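Local coordinates for UDP-glucose 4-epimerase (Brucella ovis, PDB 4WOK), which probably interconverts UDP-glucose and UDP-galactose by inverting the sugar at C4, using the tightly held NAD it binds in a Rossmann-type domain, at residues A20-S25 / I234-L239; I81-S86 / R241-A246. The protein carries 2 engineered substitutions. One frame throughout, in Å; residues are numbered along the deposited sequence. Where two conformers were deposited one is given.

Contact 1: residues A20-S25 / I234-L239. With NAD (nicotinamide-adenine-dinucleotide), chain B.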
ATOM      1  N   ALA A  20       2.881 -11.624   3.900  1.00 16.62           N
ATOM      2  CA  ALA A  20       4.192 -12.042   3.386  1.00 17.69           C
ATOM      3  C   ALA A  20       4.722 -11.066   2.330  1.00 17.72           C
ATOM      4  O   ALA A  20       5.850 -11.213   1.825  1.00 19.41           O
ATOM      5  CB  ALA A  20       4.100 -13.460   2.801  1.00 16.68           C
ATOM      6  N   GLY A  21       3.905 -10.077   1.985  1.00 19.59           N
ATOM      7  CA  GLY A  21       4.276  -9.104   0.964  1.00 15.60           C
ATOM      8  C   GLY A  21       5.032  -7.913   1.535  1.00 20.20           C
ATOM      9  O   GLY A  21       5.426  -7.907   2.695  1.00 19.77           O
ATOM     10  N   PHE A  22       5.228  -6.898   0.706  1.00 19.71           N
ATOM     11  CA  PHE A  22       6.019  -5.721   1.064  1.00 21.89           C
ATOM     12  C   PHE A  22       5.422  -4.954   2.263  1.00 26.37           C
ATOM     13  O   PHE A  22       6.011  -4.904   3.355  1.00 21.64           O
ATOM     14  CB  PHE A  22       6.137  -4.827  -0.178  1.00 18.19           C
ATOM     15  CG  PHE A  22       6.824  -3.500   0.057  1.00 21.38           C
ATOM     16  CD1 PHE A  22       7.992  -3.416   0.809  1.00 22.59           C
ATOM     17  CD2 PHE A  22       6.319  -2.342  -0.523  1.00 21.00           C
ATOM     18  CE1 PHE A  22       8.624  -2.182   1.015  1.00 24.10           C
ATOM     19  CE2 PHE A  22       6.941  -1.121  -0.331  1.00 24.93           C
ATOM     20  CZ  PHE A  22       8.098  -1.037   0.434  1.00 24.88           C
ATOM     21  N   ILE A  23       4.248  -4.366   2.091  1.00 22.03           N
ATOM     22  CA  ILE A  23       3.676  -3.569   3.178  1.00 19.66           C
ATOM     23  C   ILE A  23       3.210  -4.449   4.358  1.00 18.42           C
ATOM     24  O   ILE A  23       3.325  -4.048   5.523  1.00 25.60           O
ATOM     25  CB  ILE A  23       2.501  -2.717   2.651  1.00 21.54           C
ATOM     26  CG1 ILE A  23       2.971  -1.877   1.456  1.00 21.84           C
ATOM     27  CG2 ILE A  23       1.968  -1.807   3.719  1.00 20.43           C
ATOM     28  CD1 ILE A  23       1.828  -1.182   0.719  1.00 24.11           C
ATOM     29  N   GLY A  24       2.681  -5.630   4.049  1.00 17.38           N
ATOM     30  CA  GLY A  24       2.161  -6.534   5.073  1.00 17.19           C
ATOM     31  C   GLY A  24       3.263  -7.032   5.999  1.00 21.44           C
ATOM     32  O   GLY A  24       3.063  -7.118   7.200  1.00 20.79           O
ATOM     33  N   SER A  25       4.428  -7.368   5.445  1.00 21.10           N
ATOM     34  CA  SER A  25       5.526  -7.857   6.276  1.00 19.12           C
ATOM     35  C   SER A  25       6.054  -6.740   7.170  1.00 23.87           C
ATOM     36  O   SER A  25       6.358  -6.981   8.344  1.00 22.05           O
ATOM     37  CB  SER A  25       6.666  -8.451   5.428  1.00 20.45           C
ATOM     38  OG  SER A  25       7.247  -7.484   4.551  1.00 19.58           O
ATOM     39  N   ILE A 234       4.811   7.585   0.153  1.00 31.60           N
ATOM     40  CA  ILE A 234       4.807   7.430   1.601  1.00 30.35           C
ATOM     41  C   ILE A 234       5.652   6.221   1.994  1.00 31.09           C
ATOM     42  O   ILE A 234       5.574   5.157   1.373  1.00 29.78           O
ATOM     43  CB  ILE A 234       3.360   7.302   2.161  1.00 30.01           C
ATOM     44  CG1 ILE A 234       3.379   7.038   3.669  1.00 32.02           C
ATOM     45  CG2 ILE A 234       2.573   6.209   1.445  1.00 29.62           C
ATOM     46  CD1 ILE A 234       2.018   7.234   4.337  1.00 30.83           C
ATOM     47  N   HIS A 235       6.475   6.400   3.019  1.00 30.28           N
ATOM     48  CA  HIS A 235       7.356   5.347   3.494  1.00 29.85           C
ATOM     49  C   HIS A 235       6.563   4.177   4.066  1.00 31.71           C
ATOM     50  O   HIS A 235       5.602   4.370   4.816  1.00 32.63           O
ATOM     51  CB  HIS A 235       8.313   5.903   4.547  1.00 30.87           C
ATOM     52  CG  HIS A 235       9.499   5.030   4.802  1.00 30.70           C
ATOM     53  ND1 HIS A 235       9.410   3.836   5.481  1.00 30.01           N
ATOM     54  CD2 HIS A 235      10.802   5.172   4.456  1.00 31.15           C
ATOM     55  CE1 HIS A 235      10.609   3.284   5.555  1.00 35.25           C
ATOM     56  NE2 HIS A 235      11.472   4.076   4.942  1.00 32.61           N
ATOM     57  N   VAL A 236       6.993   2.965   3.736  1.00 28.08           N
ATOM     58  CA  VAL A 236       6.271   1.758   4.132  1.00 27.18           C
ATOM     59  C   VAL A 236       6.178   1.596   5.661  1.00 28.09           C
ATOM     60  O   VAL A 236       5.209   1.028   6.187  1.00 27.15           O
ATOM     61  CB  VAL A 236       6.933   0.514   3.505  1.00 26.38           C
ATOM     62  CG1 VAL A 236       8.387   0.398   3.954  1.00 26.91           C
ATOM     63  CG2 VAL A 236       6.140  -0.754   3.821  1.00 25.48           C
ATOM     64  N   THR A 237       7.174   2.098   6.384  1.00 30.82           N
ATOM     65  CA  THR A 237       7.117   2.024   7.842  1.00 32.22           C
ATOM     66  C   THR A 237       6.017   2.933   8.374  1.00 30.85           C
ATOM     67  O   THR A 237       5.327   2.587   9.342  1.00 29.81           O
ATOM     68  CB  THR A 237       8.462   2.391   8.485  1.00 32.13           C
ATOM     69  OG1 THR A 237       9.466   1.488   8.002  1.00 31.04           O
ATOM     70  CG2 THR A 237       8.378   2.270  10.006  1.00 30.59           C
ATOM     71  N   ASP A 238       5.850   4.096   7.746  1.00 30.02           N
ATOM     72  CA  ASP A 238       4.735   4.981   8.069  1.00 30.51           C
ATOM     73  C   ASP A 238       3.405   4.283   7.774  1.00 29.57           C
ATOM     74  O   ASP A 238       2.442   4.431   8.520  1.00 30.54           O
ATOM     75  CB  ASP A 238       4.828   6.293   7.287  1.00 31.17           C
ATOM     76  CG  ASP A 238       5.748   7.315   7.956  1.00 34.01           C
ATOM     77  OD1 ASP A 238       5.765   7.366   9.207  1.00 33.89           O
ATOM     78  OD2 ASP A 238       6.451   8.061   7.230  1.00 37.52           O
ATOM     79  N   LEU A 239       3.351   3.526   6.683  1.00 28.55           N
ATOM     80  CA  LEU A 239       2.132   2.766   6.371  1.00 27.65           C
ATOM     81  C   LEU A 239       1.868   1.729   7.449  1.00 27.38           C
ATOM     82  O   LEU A 239       0.732   1.574   7.892  1.00 27.28           O
ATOM     83  CB  LEU A 239       2.232   2.095   4.990  1.00 26.68           C
ATOM     84  CG  LEU A 239       2.137   3.060   3.809  1.00 31.61           C
ATOM     85  CD1 LEU A 239       2.485   2.348   2.516  1.00 27.33           C
ATOM     86  CD2 LEU A 239       0.760   3.700   3.725  1.00 27.08           C
TER
HETATM   87  PA  NAD B 400       2.622  -7.261  -2.381  1.00 18.84           P
HETATM   88  O1A NAD B 400       2.167  -8.023  -3.611  1.00 20.23           O
HETATM   89  O2A NAD B 400       4.040  -7.225  -1.891  1.00 19.51           O
HETATM   90  O5B NAD B 400       1.764  -8.013  -1.077  1.00 21.21           O
HETATM   91  C5B NAD B 400       0.586  -8.639  -1.536  1.00 15.40           C
HETATM   92  C4B NAD B 400       0.458  -9.909  -0.655  1.00 15.82           C
HETATM   93  O4B NAD B 400      -0.843 -10.492  -0.807  1.00 18.45           O
HETATM   94  C3B NAD B 400       1.499 -10.868  -1.243  1.00 16.03           C
HETATM   95  O3B NAD B 400       2.225 -11.412  -0.169  1.00 16.55           O
HETATM   96  C2B NAD B 400       0.618 -11.928  -1.950  1.00 14.48           C
HETATM   97  O2B NAD B 400       1.217 -13.163  -1.920  1.00 15.62           O
HETATM   98  C1B NAD B 400      -0.664 -11.903  -1.041  1.00 14.01           C
HETATM   99  N9A NAD B 400      -1.880 -12.295  -1.780  1.00 15.86           N
HETATM  100  C8A NAD B 400      -2.360 -11.814  -3.019  1.00 17.63           C
HETATM  101  N7A NAD B 400      -3.521 -12.376  -3.372  1.00 17.63           N
HETATM  102  C5A NAD B 400      -3.804 -13.261  -2.323  1.00 20.33           C
HETATM  103  C6A NAD B 400      -4.878 -14.151  -2.108  1.00 19.91           C
HETATM  104  N6A NAD B 400      -5.887 -14.261  -3.036  1.00 14.20           N
HETATM  105  N1A NAD B 400      -4.913 -14.901  -0.981  1.00 18.63           N
HETATM  106  C2A NAD B 400      -3.878 -14.763  -0.090  1.00 14.25           C
HETATM  107  N3A NAD B 400      -2.778 -13.959  -0.170  1.00 15.49           N
HETATM  108  C4A NAD B 400      -2.796 -13.213  -1.318  1.00 15.97           C
HETATM  109  O3  NAD B 400       1.871  -5.868  -2.664  1.00 18.72           O
HETATM  110  PN  NAD B 400       2.069  -4.693  -1.572  1.00 23.39           P
HETATM  111  O1N NAD B 400       2.596  -5.035  -0.208  1.00 20.36           O
HETATM  112  O2N NAD B 400       2.482  -3.522  -2.394  1.00 29.35           O
HETATM  113  O5D NAD B 400       0.506  -4.020  -1.271  1.00 34.97           O
HETATM  114  C5D NAD B 400      -0.338  -4.895  -0.704  1.00 36.16           C
HETATM  115  C4D NAD B 400      -1.607  -4.098  -0.402  1.00 23.04           C
HETATM  116  O4D NAD B 400      -1.286  -2.647  -0.444  1.00 21.98           O
HETATM  117  C3D NAD B 400      -2.634  -4.327  -1.530  1.00 26.13           C
HETATM  118  O3D NAD B 400      -3.883  -4.228  -0.925  1.00 30.12           O
HETATM  119  C2D NAD B 400      -2.366  -3.116  -2.431  1.00 32.83           C
HETATM  120  O2D NAD B 400      -3.443  -2.705  -3.174  1.00 40.86           O
HETATM  121  C1D NAD B 400      -2.204  -2.063  -1.309  1.00 24.26           C
HETATM  122  N1N NAD B 400      -1.574  -0.790  -1.926  1.00 25.24           N
HETATM  123  C2N NAD B 400      -0.224  -0.841  -2.265  1.00 26.59           C
HETATM  124  C3N NAD B 400       0.370   0.317  -2.831  1.00 25.97           C
HETATM  125  C7N NAD B 400       1.828   0.274  -3.204  1.00 31.14           C
HETATM  126  O7N NAD B 400       2.382   1.275  -3.667  1.00 25.78           O
HETATM  127  N7N NAD B 400       2.523  -0.904  -3.016  1.00 20.89           N
HETATM  128  C4N NAD B 400      -0.411   1.456  -3.039  1.00 27.60           C
HETATM  129  C5N NAD B 400      -1.762   1.471  -2.692  1.00 32.73           C
HETATM  130  C6N NAD B 400      -2.346   0.327  -2.130  1.00 31.50           C
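F22 and V236 meet in a CH-pi contact: methyl CG2 of V236 stands over one face of the F22 ring, 4.1 Å from its centroid and 18° off the ring normal, displaced toward the rim. V236 CB also touches F22 CZ at 3.6 Å. The ring gets there because CG of F22 is anti to the backbone N (chi1 175°), which swings it across to V236. The same CG2 methyl rests on the backbone of I23, 3.8 Å from its CA, while CD1 of I23 meets CD1 of L239 at 4.0 Å. Branched aliphatic chains suit this place, where no hydrogen bond joins the two segments and all four touching residues are buried.

Polar interactions bind the cofactor instead. F22 N donates to NAD O2A at 2.9 Å, nearly straight at 174°, and I23 N donates to NAD O1N, also at 2.9 Å, so each phosphate of the pyrophosphate is held by an amide at the start of a helix, whose dipole probably favours the negative charge. G21, the N-cap residue, has no side chain, which lets its backbone lie directly against the cofactor, its N 3.0 Å from NAD O3B; with G24 it fits the GxGxxG pattern of Rossmann folds. The second helix start has its own cap, T237 N donating to H235 ND1 in the ring plane.

The contact thus sets the first turn of helix 22-33 against the first turn of helix 236-251, with A181 of strand 180-182 touching F22, I23 and L239.

Contact 2: residues I81-S86 / R241-A246. With NAD (nicotinamide-adenine-dinucleotide), chain B.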
ATOM      1  N   ILE A  81      -6.041  -7.294   9.183  1.00 19.45           N
ATOM      2  CA  ILE A  81      -5.528  -6.288   8.263  1.00 18.13           C
ATOM      3  C   ILE A  81      -5.414  -6.933   6.879  1.00 18.68           C
ATOM      4  O   ILE A  81      -4.751  -7.957   6.714  1.00 22.24           O
ATOM      5  CB  ILE A  81      -4.179  -5.742   8.708  1.00 18.88           C
ATOM      6  CG1 ILE A  81      -4.220  -5.386  10.205  1.00 19.89           C
ATOM      7  CG2 ILE A  81      -3.826  -4.504   7.897  1.00 19.21           C
ATOM      8  CD1 ILE A  81      -2.911  -4.827  10.714  1.00 23.52           C
ATOM      9  N   HIS A  82      -6.069  -6.321   5.903  1.00 16.94           N
ATOM     10  CA  HIS A  82      -6.258  -6.929   4.593  1.00 16.73           C
ATOM     11  C   HIS A  82      -5.352  -6.248   3.569  1.00 21.26           C
ATOM     12  O   HIS A  82      -5.664  -5.163   3.082  1.00 18.70           O
ATOM     13  CB  HIS A  82      -7.728  -6.825   4.188  1.00 19.34           C
ATOM     14  CG  HIS A  82      -8.031  -7.398   2.834  1.00 16.93           C
ATOM     15  ND1 HIS A  82      -7.166  -8.246   2.178  1.00 18.97           N
ATOM     16  CD2 HIS A  82      -9.115  -7.261   2.036  1.00 21.62           C
ATOM     17  CE1 HIS A  82      -7.704  -8.598   1.014  1.00 23.81           C
ATOM     18  NE2 HIS A  82      -8.876  -8.007   0.902  1.00 19.73           N
ATOM     19  N   PHE A  83      -4.220  -6.883   3.272  1.00 16.90           N
ATOM     20  CA  PHE A  83      -3.295  -6.431   2.225  1.00 16.42           C
ATOM     21  C   PHE A  83      -3.332  -7.313   0.973  1.00 17.48           C
ATOM     22  O   PHE A  83      -2.575  -7.087   0.032  1.00 23.43           O
ATOM     23  CB  PHE A  83      -1.842  -6.452   2.709  1.00 17.02           C
ATOM     24  CG  PHE A  83      -1.533  -5.503   3.835  1.00 21.97           C
ATOM     25  CD1 PHE A  83      -1.386  -4.147   3.596  1.00 19.64           C
ATOM     26  CD2 PHE A  83      -1.328  -5.983   5.125  1.00 23.64           C
ATOM     27  CE1 PHE A  83      -1.063  -3.266   4.649  1.00 22.27           C
ATOM     28  CE2 PHE A  83      -1.007  -5.115   6.165  1.00 23.10           C
ATOM     29  CZ  PHE A  83      -0.877  -3.759   5.921  1.00 19.81           C
ATOM     30  N   ALA A  84      -4.151  -8.356   0.998  1.00 15.86           N
ATOM     31  CA  ALA A  84      -4.046  -9.418   0.007  1.00 14.69           C
ATOM     32  C   ALA A  84      -4.756  -9.018  -1.279  1.00 17.55           C
ATOM     33  O   ALA A  84      -5.942  -9.238  -1.450  1.00 30.51           O
ATOM     34  CB  ALA A  84      -4.626 -10.709   0.560  1.00 14.71           C
ATOM     35  N   ALA A  85      -4.035  -8.420  -2.218  0.56 17.08           N
ATOM     36  CA  ALA A  85      -4.700  -8.017  -3.450  0.56 17.43           C
ATOM     37  C   ALA A  85      -3.764  -8.036  -4.652  0.56 22.43           C
ATOM     38  O   ALA A  85      -2.543  -8.122  -4.497  0.56 26.16           O
ATOM     39  CB  ALA A  85      -5.304  -6.629  -3.274  0.56 20.39           C
ATOM     40  N   SER A  86      -4.355  -7.975  -5.845  0.56 15.25           N
ATOM     41  CA  SER A  86      -3.620  -7.672  -7.060  0.56 24.41           C
ATOM     42  C   SER A  86      -3.584  -6.140  -7.204  0.56 20.53           C
ATOM     43  O   SER A  86      -4.605  -5.452  -7.051  0.56 16.70           O
ATOM     44  CB  SER A  86      -4.254  -8.363  -8.276  0.56 21.79           C
ATOM     45  OG  SER A  86      -4.277  -9.781  -8.109  0.56 15.23           O
ATOM     46  N   ARG A 241       2.807   1.881  10.568  1.00 29.26           N
ATOM     47  CA  ARG A 241       2.338   2.644  11.728  1.00 30.75           C
ATOM     48  C   ARG A 241       0.838   2.961  11.646  1.00 31.29           C
ATOM     49  O   ARG A 241       0.099   2.748  12.611  1.00 30.60           O
ATOM     50  CB  ARG A 241       3.146   3.941  11.871  1.00 31.43           C
ATOM     51  CG  ARG A 241       4.637   3.725  12.159  1.00 32.08           C
ATOM     52  CD  ARG A 241       5.398   5.065  12.326  1.00 40.84           C
ATOM     53  NE  ARG A 241       4.675   5.979  13.209  1.00 34.78           N
ATOM     54  CZ  ARG A 241       4.137   7.130  12.817  1.00 37.56           C
ATOM     55  NH1 ARG A 241       4.272   7.536  11.562  1.00 36.43           N
ATOM     56  NH2 ARG A 241       3.479   7.885  13.687  1.00 42.23           N
ATOM     57  N   ALA A 242       0.388   3.454  10.496  1.00 29.82           N
ATOM     58  CA  ALA A 242      -1.012   3.846  10.344  1.00 29.81           C
ATOM     59  C   ALA A 242      -1.971   2.654  10.432  1.00 32.33           C
ATOM     60  O   ALA A 242      -3.068   2.766  10.983  1.00 30.25           O
ATOM     61  CB  ALA A 242      -1.210   4.559   9.038  1.00 30.64           C
ATOM     62  N   HIS A 243      -1.573   1.520   9.867  1.00 30.45           N
ATOM     63  CA  HIS A 243      -2.444   0.348   9.895  1.00 27.13           C
ATOM     64  C   HIS A 243      -2.585  -0.153  11.322  1.00 28.37           C
ATOM     65  O   HIS A 243      -3.656  -0.627  11.717  1.00 27.57           O
ATOM     66  CB  HIS A 243      -1.909  -0.756   8.986  1.00 26.47           C
ATOM     67  CG  HIS A 243      -2.139  -0.504   7.527  1.00 25.40           C
ATOM     68  ND1 HIS A 243      -1.503   0.506   6.836  1.00 25.77           N
ATOM     69  CD2 HIS A 243      -2.933  -1.136   6.627  1.00 24.51           C
ATOM     70  CE1 HIS A 243      -1.894   0.483   5.570  1.00 30.64           C
ATOM     71  NE2 HIS A 243      -2.760  -0.505   5.416  1.00 29.35           N
ATOM     72  N   VAL A 244      -1.520  -0.034  12.117  1.00 31.86           N
ATOM     73  CA  VAL A 244      -1.630  -0.457  13.511  1.00 29.08           C
ATOM     74  C   VAL A 244      -2.419   0.588  14.316  1.00 30.73           C
ATOM     75  O   VAL A 244      -3.219   0.232  15.194  1.00 30.57           O
ATOM     76  CB  VAL A 244      -0.244  -0.719  14.156  1.00 29.56           C
ATOM     77  CG1 VAL A 244      -0.390  -1.070  15.624  1.00 34.84           C
ATOM     78  CG2 VAL A 244       0.469  -1.849  13.417  1.00 28.54           C
ATOM     79  N   LEU A 245      -2.229   1.873  14.017  1.00 30.74           N
ATOM     80  CA  LEU A 245      -3.059   2.886  14.675  1.00 33.05           C
ATOM     81  C   LEU A 245      -4.542   2.619  14.380  1.00 36.33           C
ATOM     82  O   LEU A 245      -5.398   2.799  15.236  1.00 32.70           O
ATOM     83  CB  LEU A 245      -2.679   4.293  14.228  1.00 32.43           C
ATOM     84  CG  LEU A 245      -1.410   4.904  14.818  1.00 39.79           C
ATOM     85  CD1 LEU A 245      -1.074   6.175  14.061  1.00 38.30           C
ATOM     86  CD2 LEU A 245      -1.567   5.203  16.318  1.00 35.00           C
ATOM     87  N   ALA A 246      -4.833   2.172  13.163  1.00 30.60           N
ATOM     88  CA  ALA A 246      -6.210   1.863  12.778  1.00 31.45           C
ATOM     89  C   ALA A 246      -6.758   0.704  13.621  1.00 38.81           C
ATOM     90  O   ALA A 246      -7.927   0.705  14.022  1.00 32.64           O
ATOM     91  CB  ALA A 246      -6.281   1.540  11.275  1.00 28.45           C
TER
HETATM   92  PA  NAD B 400       2.622  -7.261  -2.381  1.00 18.84           P
HETATM   93  O1A NAD B 400       2.167  -8.023  -3.611  1.00 20.23           O
HETATM   94  O2A NAD B 400       4.040  -7.225  -1.891  1.00 19.51           O
HETATM   95  O5B NAD B 400       1.764  -8.013  -1.077  1.00 21.21           O
HETATM   96  C5B NAD B 400       0.586  -8.639  -1.536  1.00 15.40           C
HETATM   97  C4B NAD B 400       0.458  -9.909  -0.655  1.00 15.82           C
HETATM   98  O4B NAD B 400      -0.843 -10.492  -0.807  1.00 18.45           O
HETATM   99  C3B NAD B 400       1.499 -10.868  -1.243  1.00 16.03           C
HETATM  100  O3B NAD B 400       2.225 -11.412  -0.169  1.00 16.55           O
HETATM  101  C2B NAD B 400       0.618 -11.928  -1.950  1.00 14.48           C
HETATM  102  O2B NAD B 400       1.217 -13.163  -1.920  1.00 15.62           O
HETATM  103  C1B NAD B 400      -0.664 -11.903  -1.041  1.00 14.01           C
HETATM  104  N9A NAD B 400      -1.880 -12.295  -1.780  1.00 15.86           N
HETATM  105  C8A NAD B 400      -2.360 -11.814  -3.019  1.00 17.63           C
HETATM  106  N7A NAD B 400      -3.521 -12.376  -3.372  1.00 17.63           N
HETATM  107  C5A NAD B 400      -3.804 -13.261  -2.323  1.00 20.33           C
HETATM  108  C6A NAD B 400      -4.878 -14.151  -2.108  1.00 19.91           C
HETATM  109  N6A NAD B 400      -5.887 -14.261  -3.036  1.00 14.20           N
HETATM  110  N1A NAD B 400      -4.913 -14.901  -0.981  1.00 18.63           N
HETATM  111  C2A NAD B 400      -3.878 -14.763  -0.090  1.00 14.25           C
HETATM  112  N3A NAD B 400      -2.778 -13.959  -0.170  1.00 15.49           N
HETATM  113  C4A NAD B 400      -2.796 -13.213  -1.318  1.00 15.97           C
HETATM  114  O3  NAD B 400       1.871  -5.868  -2.664  1.00 18.72           O
HETATM  115  PN  NAD B 400       2.069  -4.693  -1.572  1.00 23.39           P
HETATM  116  O1N NAD B 400       2.596  -5.035  -0.208  1.00 20.36           O
HETATM  117  O2N NAD B 400       2.482  -3.522  -2.394  1.00 29.35           O
HETATM  118  O5D NAD B 400       0.506  -4.020  -1.271  1.00 34.97           O
HETATM  119  C5D NAD B 400      -0.338  -4.895  -0.704  1.00 36.16           C
HETATM  120  C4D NAD B 400      -1.607  -4.098  -0.402  1.00 23.04           C
HETATM  121  O4D NAD B 400      -1.286  -2.647  -0.444  1.00 21.98           O
HETATM  122  C3D NAD B 400      -2.634  -4.327  -1.530  1.00 26.13           C
HETATM  123  O3D NAD B 400      -3.883  -4.228  -0.925  1.00 30.12           O
HETATM  124  C2D NAD B 400      -2.366  -3.116  -2.431  1.00 32.83           C
HETATM  125  O2D NAD B 400      -3.443  -2.705  -3.174  1.00 40.86           O
HETATM  126  C1D NAD B 400      -2.204  -2.063  -1.309  1.00 24.26           C
HETATM  127  N1N NAD B 400      -1.574  -0.790  -1.926  1.00 25.24           N
HETATM  128  C2N NAD B 400      -0.224  -0.841  -2.265  1.00 26.59           C
HETATM  129  C3N NAD B 400       0.370   0.317  -2.831  1.00 25.97           C
HETATM  130  C7N NAD B 400       1.828   0.274  -3.204  1.00 31.14           C
HETATM  131  O7N NAD B 400       2.382   1.275  -3.667  1.00 25.78           O
HETATM  132  N7N NAD B 400       2.523  -0.904  -3.016  1.00 20.89           N
HETATM  133  C4N NAD B 400      -0.411   1.456  -3.039  1.00 27.60           C
HETATM  134  C5N NAD B 400      -1.762   1.471  -2.692  1.00 32.73           C
HETATM  135  C6N NAD B 400      -2.346   0.327  -2.130  1.00 31.50           C
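This is a buried contact between aromatic and aliphatic side chains, where the end of strand 79-82 and the loop after it meet helix 236-251 beside the NAD site. H243 reaches from the helix to both partners. F83 CE1 lies over one face of its imidazole, 3.3 Å from NE2; the two ring planes are inclined at 31° with centroids 4.8 Å apart, an oblique pairing. I81 comes instead to the imidazole edge, its CG2 methyl 3.7 Å from CD2 of H243. With CG1 beside the backbone N (chi1 -47°), CG2 faces H243. Strand 79-82 is a central strand of the parallel Rossmann sheet, and as in other such folds the chain leaving its C-terminal end runs along the dinucleotide. Here F83 O approaches NAD C3D of the nicotinamide ribose at 3.2 Å and A84 CA lies 3.5 Å from NAD O4B of the adenine ribose; the small A84 lets the backbone come that close. Histidine suits its buried place because both ring nitrogens have partners, ND1 bonding to L239 O one turn back along the helix and NE2 to S125 OG on strand 121-125, which fixes the rotation of the ring under F83.

From the N terminus, the chain first passes 20-25, just after strand 13-17, then 81-86 at the end of strand 79-82, and much later 234-239 and 241-246 in turn. Contact 1 closes a loop of 208 residues and contact 2 one of 154; because their segments alternate along the sequence, the loops cross rather than nest. Helix 236-251 serves both, its first turn facing helix 22-33 and its next turns facing the central parallel sheet. The contacts also meet directly, I23 CG2 lying 3.5 Å from F83 CE1. NAD touches one segment of each, the glycine-rich turn and the loop after strand 79-82.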